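Side-chain contacts in tailspike protein (Siphovirus 9NA, PDB 3RIQ), which probably binds and cleaves the lipopolysaccharide O-antigen of Salmonella through a trimeric right-handed beta-helix, acting as the receptor-recognising endorhamnosidase of the phage tail: residues E345-R350 and N354-I359; N372-E377 and R383-H388. All blocks are in the same frame, centred on the assembly; numbering follows the deposited sequence.

Interaction 1: residues E345-R350 and N354-I359; sequences EGMFDR and NDITNI
D349, on strand 347-349, meets N354, just ahead of strand 355-359, at one end of the contact, and their bond is the polar end of an otherwise apolar contact. The amide nitrogen ND2 of N354 gives its main hydrogen bond to OD2 of D349, 3.0 Å away and fairly straight at 157°. It reaches that oxygen on the syn side, somewhat out of the carboxylate plane, while OD2 lies close to the plane of the amide. A weak, bent bond joins ND2 to OD1 of D349 at 3.1 Å, so one nitrogen serves both carboxylate oxygens, unequally, with the two flat groups turned 36° apart. The methyl CD1 of I356 sits 3.5 Å from OD2 of D349, marking the passage from polar to apolar.

Farther along, M347 supplies the greasy half. Its side chain already leaves the backbone toward the other wall; with CG anti to the backbone N (chi1 -172°), bends at the next two torsions bring SD against I359. M347 SD lies 3.9 Å from I359 CG2, and the two side chains cross at roughly a right angle. On the I356 side, SD lies 4.1 Å from CG2 of that isoleucine.

A second shell holds the polar pair in place. OD1 of D349 accepts a hydrogen bond from the backbone N of G351, and OD2 is also bonded to W327 NE1 and S380 OG. N354 is anchored through OD1 to the backbone N of N332 and through ND2 to the carbonyl of G329. Several donors thus converge on a buried carboxylate, which would be expected to stabilise its negative charge. The strand segments run nearly antiparallel, their axes 10.5 Å apart at closest, too far for backbone pairing: they are opposing walls of one coil, closed by inward-facing side chains, as in the right-handed beta-helix of P22-type tailspikes.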
ATOM      1  N   GLU A 345      18.808  -9.577  -9.674  1.00 13.95           N
ATOM      2  CA  GLU A 345      18.506  -8.991  -8.369  1.00 13.12           C
ATOM      3  C   GLU A 345      17.010  -8.665  -8.210  1.00 13.09           C
ATOM      4  O   GLU A 345      16.318  -8.409  -9.197  1.00 13.48           O
ATOM      5  CB  GLU A 345      19.293  -7.717  -8.142  1.00 13.77           C
ATOM      6  CG  GLU A 345      20.809  -7.922  -8.031  1.00 14.65           C
ATOM      7  CD  GLU A 345      21.559  -7.908  -9.375  1.00 15.25           C
ATOM      8  OE1 GLU A 345      20.930  -7.871 -10.456  1.00 15.21           O
ATOM      9  OE2 GLU A 345      22.801  -7.907  -9.328  1.00 16.37           O
ATOM     10  N   GLY A 346      16.521  -8.680  -6.971  1.00 12.80           N
ATOM     11  CA  GLY A 346      15.115  -8.393  -6.715  1.00 12.48           C
ATOM     12  C   GLY A 346      14.743  -6.914  -6.755  1.00 12.56           C
ATOM     13  O   GLY A 346      13.640  -6.546  -7.160  1.00 13.96           O
ATOM     14  N   MET A 347      15.682  -6.077  -6.339  1.00 13.29           N
ATOM     15  CA  MET A 347      15.521  -4.612  -6.250  1.00 12.75           C
ATOM     16  C   MET A 347      16.929  -4.052  -6.355  1.00 13.26           C
ATOM     17  O   MET A 347      17.854  -4.552  -5.687  1.00 13.84           O
ATOM     18  CB  MET A 347      14.866  -4.191  -4.921  1.00 12.96           C
ATOM     19  CG  MET A 347      14.495  -2.707  -4.865  1.00 12.38           C
ATOM     20  SD  MET A 347      15.147  -1.803  -3.431  1.00 14.35           S
ATOM     21  CE  MET A 347      16.776  -1.283  -3.988  1.00 13.20           C
ATOM     22  N   PHE A 348      17.113  -3.014  -7.168  1.00 13.58           N
ATOM     23  CA  PHE A 348      18.471  -2.506  -7.407  1.00 13.00           C
ATOM     24  C   PHE A 348      18.413  -0.967  -7.536  1.00 13.66           C
ATOM     25  O   PHE A 348      17.680  -0.414  -8.364  1.00 14.28           O
ATOM     26  CB  PHE A 348      19.047  -3.167  -8.682  1.00 13.51           C
ATOM     27  CG  PHE A 348      20.550  -3.095  -8.831  1.00 13.77           C
ATOM     28  CD1 PHE A 348      21.294  -4.282  -8.983  1.00 16.73           C
ATOM     29  CD2 PHE A 348      21.234  -1.871  -8.919  1.00 14.82           C
ATOM     30  CE1 PHE A 348      22.715  -4.247  -9.179  1.00 18.74           C
ATOM     31  CE2 PHE A 348      22.629  -1.838  -9.122  1.00 15.89           C
ATOM     32  CZ  PHE A 348      23.369  -3.023  -9.245  1.00 18.27           C
ATOM     33  N   ASP A 349      19.199  -0.292  -6.704  1.00 13.67           N
ATOM     34  CA  ASP A 349      19.408   1.156  -6.788  1.00 12.67           C
ATOM     35  C   ASP A 349      20.805   1.413  -7.322  1.00 13.10           C
ATOM     36  O   ASP A 349      21.813   1.199  -6.605  1.00 13.50           O
ATOM     37  CB  ASP A 349      19.149   1.825  -5.420  1.00 12.67           C
ATOM     38  CG  ASP A 349      19.303   3.345  -5.452  1.00 14.56           C
ATOM     39  OD1 ASP A 349      20.017   3.903  -6.313  1.00 15.07           O
ATOM     40  OD2 ASP A 349      18.715   3.985  -4.555  1.00 15.81           O
ATOM     41  N   ARG A 350      20.861   1.842  -8.588  1.00 14.01           N
ATOM     42  CA  ARG A 350      22.126   2.066  -9.286  1.00 15.09           C
ATOM     43  C   ARG A 350      22.601   3.516  -9.090  1.00 15.07           C
ATOM     44  O   ARG A 350      23.696   3.901  -9.549  1.00 16.05           O
ATOM     45  CB  ARG A 350      21.960   1.738 -10.789  1.00 15.98           C
ATOM     46  CG  ARG A 350      23.184   2.090 -11.624  1.00 23.55           C
ATOM     47  CD  ARG A 350      24.052   0.947 -11.975  1.00 28.00           C
ATOM     48  NE  ARG A 350      23.667   0.705 -13.344  1.00 31.41           N
ATOM     49  CZ  ARG A 350      24.358   0.097 -14.310  1.00 28.60           C
ATOM     50  NH1 ARG A 350      25.560  -0.470 -14.130  1.00 33.84           N
ATOM     51  NH2 ARG A 350      23.775   0.042 -15.495  1.00 23.54           N
ATOM     52  N   ASN A 354      18.780   8.288  -2.627  1.00 12.89           N
ATOM     53  CA  ASN A 354      17.350   8.001  -2.800  1.00 12.97           C
ATOM     54  C   ASN A 354      16.730   7.553  -1.493  1.00 12.69           C
ATOM     55  O   ASN A 354      17.413   7.054  -0.596  1.00 13.59           O
ATOM     56  CB  ASN A 354      17.154   6.922  -3.893  1.00 13.19           C
ATOM     57  CG  ASN A 354      17.629   7.396  -5.258  1.00 11.98           C
ATOM     58  OD1 ASN A 354      17.196   8.443  -5.729  1.00 12.35           O
ATOM     59  ND2 ASN A 354      18.546   6.653  -5.871  1.00 13.97           N
ATOM     60  N   ASP A 355      15.413   7.721  -1.425  1.00 12.14           N
ATOM     61  CA  ASP A 355      14.631   7.352  -0.255  1.00 11.90           C
ATOM     62  C   ASP A 355      13.736   6.176  -0.601  1.00 11.69           C
ATOM     63  O   ASP A 355      12.896   6.284  -1.491  1.00 12.67           O
ATOM     64  CB  ASP A 355      13.813   8.548   0.210  1.00 13.55           C
ATOM     65  CG  ASP A 355      14.668   9.548   0.922  1.00 13.67           C
ATOM     66  OD1 ASP A 355      15.037   9.285   2.078  1.00 14.44           O
ATOM     67  OD2 ASP A 355      14.994  10.591   0.344  1.00 15.72           O
ATOM     68  N   ILE A 356      13.961   5.066   0.097  1.00 12.40           N
ATOM     69  CA  ILE A 356      13.426   3.750  -0.275  1.00 12.79           C
ATOM     70  C   ILE A 356      12.711   3.148   0.908  1.00 13.44           C
ATOM     71  O   ILE A 356      13.334   2.930   1.945  1.00 14.26           O
ATOM     72  CB  ILE A 356      14.590   2.797  -0.674  1.00 13.54           C
ATOM     73  CG1 ILE A 356      15.418   3.372  -1.826  1.00 14.50           C
ATOM     74  CG2 ILE A 356      14.089   1.410  -1.059  1.00 15.20           C
ATOM     75  CD1 ILE A 356      16.709   2.627  -2.096  1.00 14.95           C
ATOM     76  N   THR A 357      11.425   2.872   0.755  1.00 12.55           N
ATOM     77  CA  THR A 357      10.634   2.339   1.862  1.00 12.59           C
ATOM     78  C   THR A 357       9.712   1.222   1.459  1.00 11.67           C
ATOM     79  O   THR A 357       9.243   1.182   0.344  1.00 12.60           O
ATOM     80  CB  THR A 357       9.761   3.445   2.550  1.00 11.31           C
ATOM     81  OG1 THR A 357       8.923   4.095   1.590  1.00 13.43           O
ATOM     82  CG2 THR A 357      10.626   4.504   3.230  1.00 13.32           C
ATOM     83  N   ASN A 358       9.486   0.296   2.393  1.00 11.59           N
ATOM     84  CA  ASN A 358       8.471  -0.764   2.216  1.00 12.09           C
ATOM     85  C   ASN A 358       8.720  -1.643   1.007  1.00 11.73           C
ATOM     86  O   ASN A 358       7.875  -1.793   0.115  1.00 12.71           O
ATOM     87  CB  ASN A 358       7.072  -0.138   2.250  1.00 12.35           C
ATOM     88  CG  ASN A 358       6.780   0.473   3.605  1.00 14.90           C
ATOM     89  OD1 ASN A 358       6.906  -0.215   4.626  1.00 17.56           O
ATOM     90  ND2 ASN A 358       6.493   1.756   3.638  1.00 15.07           N
ATOM     91  N   ILE A 359       9.914  -2.223   0.965  1.00 11.71           N
ATOM     92  CA  ILE A 359      10.323  -3.123  -0.104  1.00 12.94           C
ATOM     93  C   ILE A 359      10.190  -4.557   0.369  1.00 12.57           C
ATOM     94  O   ILE A 359      10.644  -4.853   1.479  1.00 13.98           O
ATOM     95  CB  ILE A 359      11.804  -2.882  -0.483  1.00 12.58           C
ATOM     96  CG1 ILE A 359      12.058  -1.409  -0.766  1.00 13.38           C
ATOM     97  CG2 ILE A 359      12.218  -3.757  -1.668  1.00 14.51           C
ATOM     98  CD1 ILE A 359      11.285  -0.833  -1.937  1.00 14.55           C
TER

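Interaction 2: residues N372-E377 and R383-H388; sequences NQIVCE and RGIMVH
The first torsion of I374 (chi1 -69°) sets CG1 anti to the carbonyl carbon, and the fully extended second torsion (180°) carries CD1 across to the opposite wall, against both I385 and V387. This one methyl makes both of the closest contacts. I374 CD1 lies 3.5 Å from I385 CG2, the branch methyl, and the two isoleucine side chains cross at a slant. On V387 it touches CG2 at 3.6 Å, and there the two side chains slide past each other in opposite directions. CG1 of I374 follows behind, 4.2 Å from CG2 of V387.

The forked end of V387 is divided between two partners. While one methyl faces I374, the other rests against the aliphatic stem of Q373. V387 CG1 is 3.8 Å from Q373 CG and equally close to CB. The Q373 chain bends at chi2, and beyond the bend OE1 accepts a hydrogen bond from the backbone N of A364. A long polar side chain can thus lend methylenes to an apolar interface while its head is bonded elsewhere.

I385 and V387 face I374 and Q373 because they alternate along one strand; M386, between them, points the other way and packs on N358 of the third subunit. H388 also turns outward, and its ND1 is hydrogen-bonded to R383 NE of the third subunit. The chain turns a corner at G384, whose phi is positive (82°), so R383 and I385 lie on different faces of the coil.

Around this pair, strand 347-349 lies beside strand 374-376, with M347 touching I374, and V361 of strand 355-362 packs on both Q373 and I374. Strand 402-409 flanks the other segment, its V407 in contact with I385, so the contact sits inside the coil stack with a neighbouring rung on each side.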
ATOM      1  N   ASN A 372      22.809 -10.755  -5.491  1.00 16.58           N
ATOM      2  CA  ASN A 372      22.174 -10.379  -4.230  1.00 16.33           C
ATOM      3  C   ASN A 372      20.670 -10.108  -4.359  1.00 15.79           C
ATOM      4  O   ASN A 372      20.171  -9.856  -5.453  1.00 15.14           O
ATOM      5  CB  ASN A 372      22.920  -9.177  -3.656  1.00 15.97           C
ATOM      6  CG  ASN A 372      24.389  -9.452  -3.483  1.00 17.35           C
ATOM      7  OD1 ASN A 372      24.764 -10.473  -2.914  1.00 18.30           O
ATOM      8  ND2 ASN A 372      25.210  -8.581  -3.970  1.00 17.35           N
ATOM      9  N   GLN A 373      19.932 -10.212  -3.254  1.00 14.33           N
ATOM     10  CA  GLN A 373      18.486  -9.968  -3.304  1.00 13.49           C
ATOM     11  C   GLN A 373      18.182  -8.496  -3.503  1.00 13.91           C
ATOM     12  O   GLN A 373      17.383  -8.165  -4.346  1.00 14.11           O
ATOM     13  CB  GLN A 373      17.767 -10.491  -2.045  1.00 12.94           C
ATOM     14  CG  GLN A 373      18.035 -11.984  -1.802  1.00 14.18           C
ATOM     15  CD  GLN A 373      17.273 -12.891  -2.724  1.00 15.92           C
ATOM     16  OE1 GLN A 373      16.053 -12.808  -2.818  1.00 14.60           O
ATOM     17  NE2 GLN A 373      17.982 -13.787  -3.386  1.00 15.20           N
ATOM     18  N   ILE A 374      18.821  -7.638  -2.722  1.00 13.68           N
ATOM     19  CA  ILE A 374      18.651  -6.188  -2.790  1.00 13.40           C
ATOM     20  C   ILE A 374      20.048  -5.588  -2.852  1.00 14.34           C
ATOM     21  O   ILE A 374      20.937  -5.972  -2.073  1.00 15.12           O
ATOM     22  CB  ILE A 374      17.884  -5.663  -1.557  1.00 13.32           C
ATOM     23  CG1 ILE A 374      16.433  -6.141  -1.599  1.00 13.18           C
ATOM     24  CG2 ILE A 374      17.891  -4.096  -1.487  1.00 15.27           C
ATOM     25  CD1 ILE A 374      15.571  -5.686  -0.409  1.00 14.26           C
ATOM     26  N   VAL A 375      20.247  -4.697  -3.814  1.00 13.64           N
ATOM     27  CA  VAL A 375      21.519  -3.983  -3.986  1.00 13.77           C
ATOM     28  C   VAL A 375      21.284  -2.487  -4.034  1.00 13.65           C
ATOM     29  O   VAL A 375      20.364  -2.022  -4.743  1.00 14.16           O
ATOM     30  CB  VAL A 375      22.226  -4.375  -5.324  1.00 14.42           C
ATOM     31  CG1 VAL A 375      23.460  -3.494  -5.559  1.00 15.71           C
ATOM     32  CG2 VAL A 375      22.608  -5.869  -5.319  1.00 15.14           C
ATOM     33  N   CYS A 376      22.132  -1.720  -3.343  1.00 14.12           N
ATOM     34  CA  CYS A 376      22.222  -0.271  -3.573  1.00 14.83           C
ATOM     35  C   CYS A 376      23.690   0.044  -3.750  1.00 14.96           C
ATOM     36  O   CYS A 376      24.557  -0.387  -2.922  1.00 16.18           O
ATOM     37  CB  CYS A 376      21.713   0.552  -2.393  1.00 15.32           C
ATOM     38  SG  CYS A 376      19.987   0.270  -1.928  1.00 16.96           S
ATOM     39  N   GLU A 377      23.979   0.826  -4.787  1.00 16.56           N
ATOM     40  CA  GLU A 377      25.346   1.156  -5.153  1.00 18.15           C
ATOM     41  C   GLU A 377      25.834   2.456  -4.505  1.00 18.61           C
ATOM     42  O   GLU A 377      27.046   2.707  -4.442  1.00 20.64           O
ATOM     43  CB  GLU A 377      25.504   1.229  -6.694  1.00 18.93           C
ATOM     44  CG  GLU A 377      25.247  -0.065  -7.414  1.00 25.18           C
ATOM     45  CD  GLU A 377      26.482  -0.880  -7.651  1.00 32.41           C
ATOM     46  OE1 GLU A 377      27.532  -0.600  -7.020  1.00 37.22           O
ATOM     47  OE2 GLU A 377      26.422  -1.793  -8.507  1.00 36.71           O
ATOM     48  N   ARG A 383      14.088   1.928   4.597  1.00 13.76           N
ATOM     49  CA  ARG A 383      13.287   1.742   5.835  1.00 14.02           C
ATOM     50  C   ARG A 383      12.166   0.767   5.531  1.00 13.42           C
ATOM     51  O   ARG A 383      11.351   1.041   4.648  1.00 14.20           O
ATOM     52  CB  ARG A 383      12.696   3.042   6.404  1.00 14.33           C
ATOM     53  CG  ARG A 383      13.651   4.204   6.642  1.00 16.84           C
ATOM     54  CD  ARG A 383      13.557   5.181   5.543  1.00 19.91           C
ATOM     55  NE  ARG A 383      14.297   6.437   5.720  1.00 17.48           N
ATOM     56  CZ  ARG A 383      14.352   7.371   4.762  1.00 15.26           C
ATOM     57  NH1 ARG A 383      13.708   7.180   3.601  1.00 17.87           N
ATOM     58  NH2 ARG A 383      15.058   8.475   4.945  1.00 17.86           N
ATOM     59  N   GLY A 384      12.098  -0.334   6.269  1.00 13.29           N
ATOM     60  CA  GLY A 384      11.021  -1.278   6.085  1.00 12.85           C
ATOM     61  C   GLY A 384      11.332  -2.195   4.926  1.00 13.19           C
ATOM     62  O   GLY A 384      10.849  -1.988   3.815  1.00 14.05           O
ATOM     63  N   ILE A 385      12.185  -3.175   5.180  1.00 12.73           N
ATOM     64  CA  ILE A 385      12.696  -4.058   4.144  1.00 13.67           C
ATOM     65  C   ILE A 385      12.400  -5.494   4.572  1.00 13.89           C
ATOM     66  O   ILE A 385      12.727  -5.889   5.696  1.00 14.45           O
ATOM     67  CB  ILE A 385      14.238  -3.851   4.002  1.00 12.72           C
ATOM     68  CG1 ILE A 385      14.573  -2.355   3.754  1.00 14.51           C
ATOM     69  CG2 ILE A 385      14.819  -4.822   2.931  1.00 14.81           C
ATOM     70  CD1 ILE A 385      13.996  -1.724   2.459  1.00 16.14           C
ATOM     71  N   MET A 386      11.792  -6.281   3.684  1.00 13.58           N
ATOM     72  CA  MET A 386      11.582  -7.706   3.959  1.00 13.83           C
ATOM     73  C   MET A 386      12.185  -8.495   2.811  1.00 14.03           C
ATOM     74  O   MET A 386      11.882  -8.237   1.638  1.00 14.46           O
ATOM     75  CB  MET A 386      10.086  -8.017   4.121  1.00 13.96           C
ATOM     76  CG  MET A 386       9.451  -7.399   5.372  1.00 15.78           C
ATOM     77  SD  MET A 386       7.855  -8.107   5.759  1.00 17.79           S
ATOM     78  CE  MET A 386       6.848  -7.540   4.409  1.00 18.01           C
ATOM     79  N   VAL A 387      13.082  -9.428   3.127  1.00 13.03           N
ATOM     80  CA  VAL A 387      13.649 -10.323   2.124  1.00 13.78           C
ATOM     81  C   VAL A 387      13.337 -11.777   2.481  1.00 14.73           C
ATOM     82  O   VAL A 387      13.419 -12.172   3.650  1.00 15.62           O
ATOM     83  CB  VAL A 387      15.171 -10.126   2.068  1.00 13.76           C
ATOM     84  CG1 VAL A 387      15.847 -11.167   1.171  1.00 14.76           C
ATOM     85  CG2 VAL A 387      15.497  -8.712   1.534  1.00 16.19           C
ATOM     86  N   HIS A 388      12.992 -12.584   1.489  1.00 14.35           N
ATOM     87  CA  HIS A 388      12.885 -14.028   1.699  1.00 14.76           C
ATOM     88  C   HIS A 388      13.593 -14.715   0.563  1.00 15.45           C
ATOM     89  O   HIS A 388      12.997 -14.975  -0.465  1.00 15.57           O
ATOM     90  CB  HIS A 388      11.421 -14.484   1.782  1.00 15.25           C
ATOM     91  CG  HIS A 388      11.266 -15.898   2.236  1.00 16.22           C
ATOM     92  ND1 HIS A 388      10.067 -16.413   2.661  1.00 18.18           N
ATOM     93  CD2 HIS A 388      12.183 -16.887   2.395  1.00 16.78           C
ATOM     94  CE1 HIS A 388      10.236 -17.677   3.023  1.00 16.14           C
ATOM     95  NE2 HIS A 388      11.514 -17.985   2.883  1.00 17.77           N
TER

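How the interactions relate
Interactions 1 and 2 are the same cross-coil solution on successive rungs of the beta-helix, their centres about 7 Å apart. Strand 374-376 pairs in parallel with 347-349, and 381-388 with 355-362; between the rungs, the backbone N of G346 lies 2.8 Å from the carbonyl O of Q373, a probable hydrogen bond. Both contacts are buried, yet their chemistry differs: 345-350 with 354-359 combines a carboxylate-amide bond with methionine and isoleucine packing, whereas 372-377 with 383-388 meets through aliphatic groups alone. The outer faces of both 354-359 and 383-388 reach other subunits, so the strands that line the core also take part in trimer contacts.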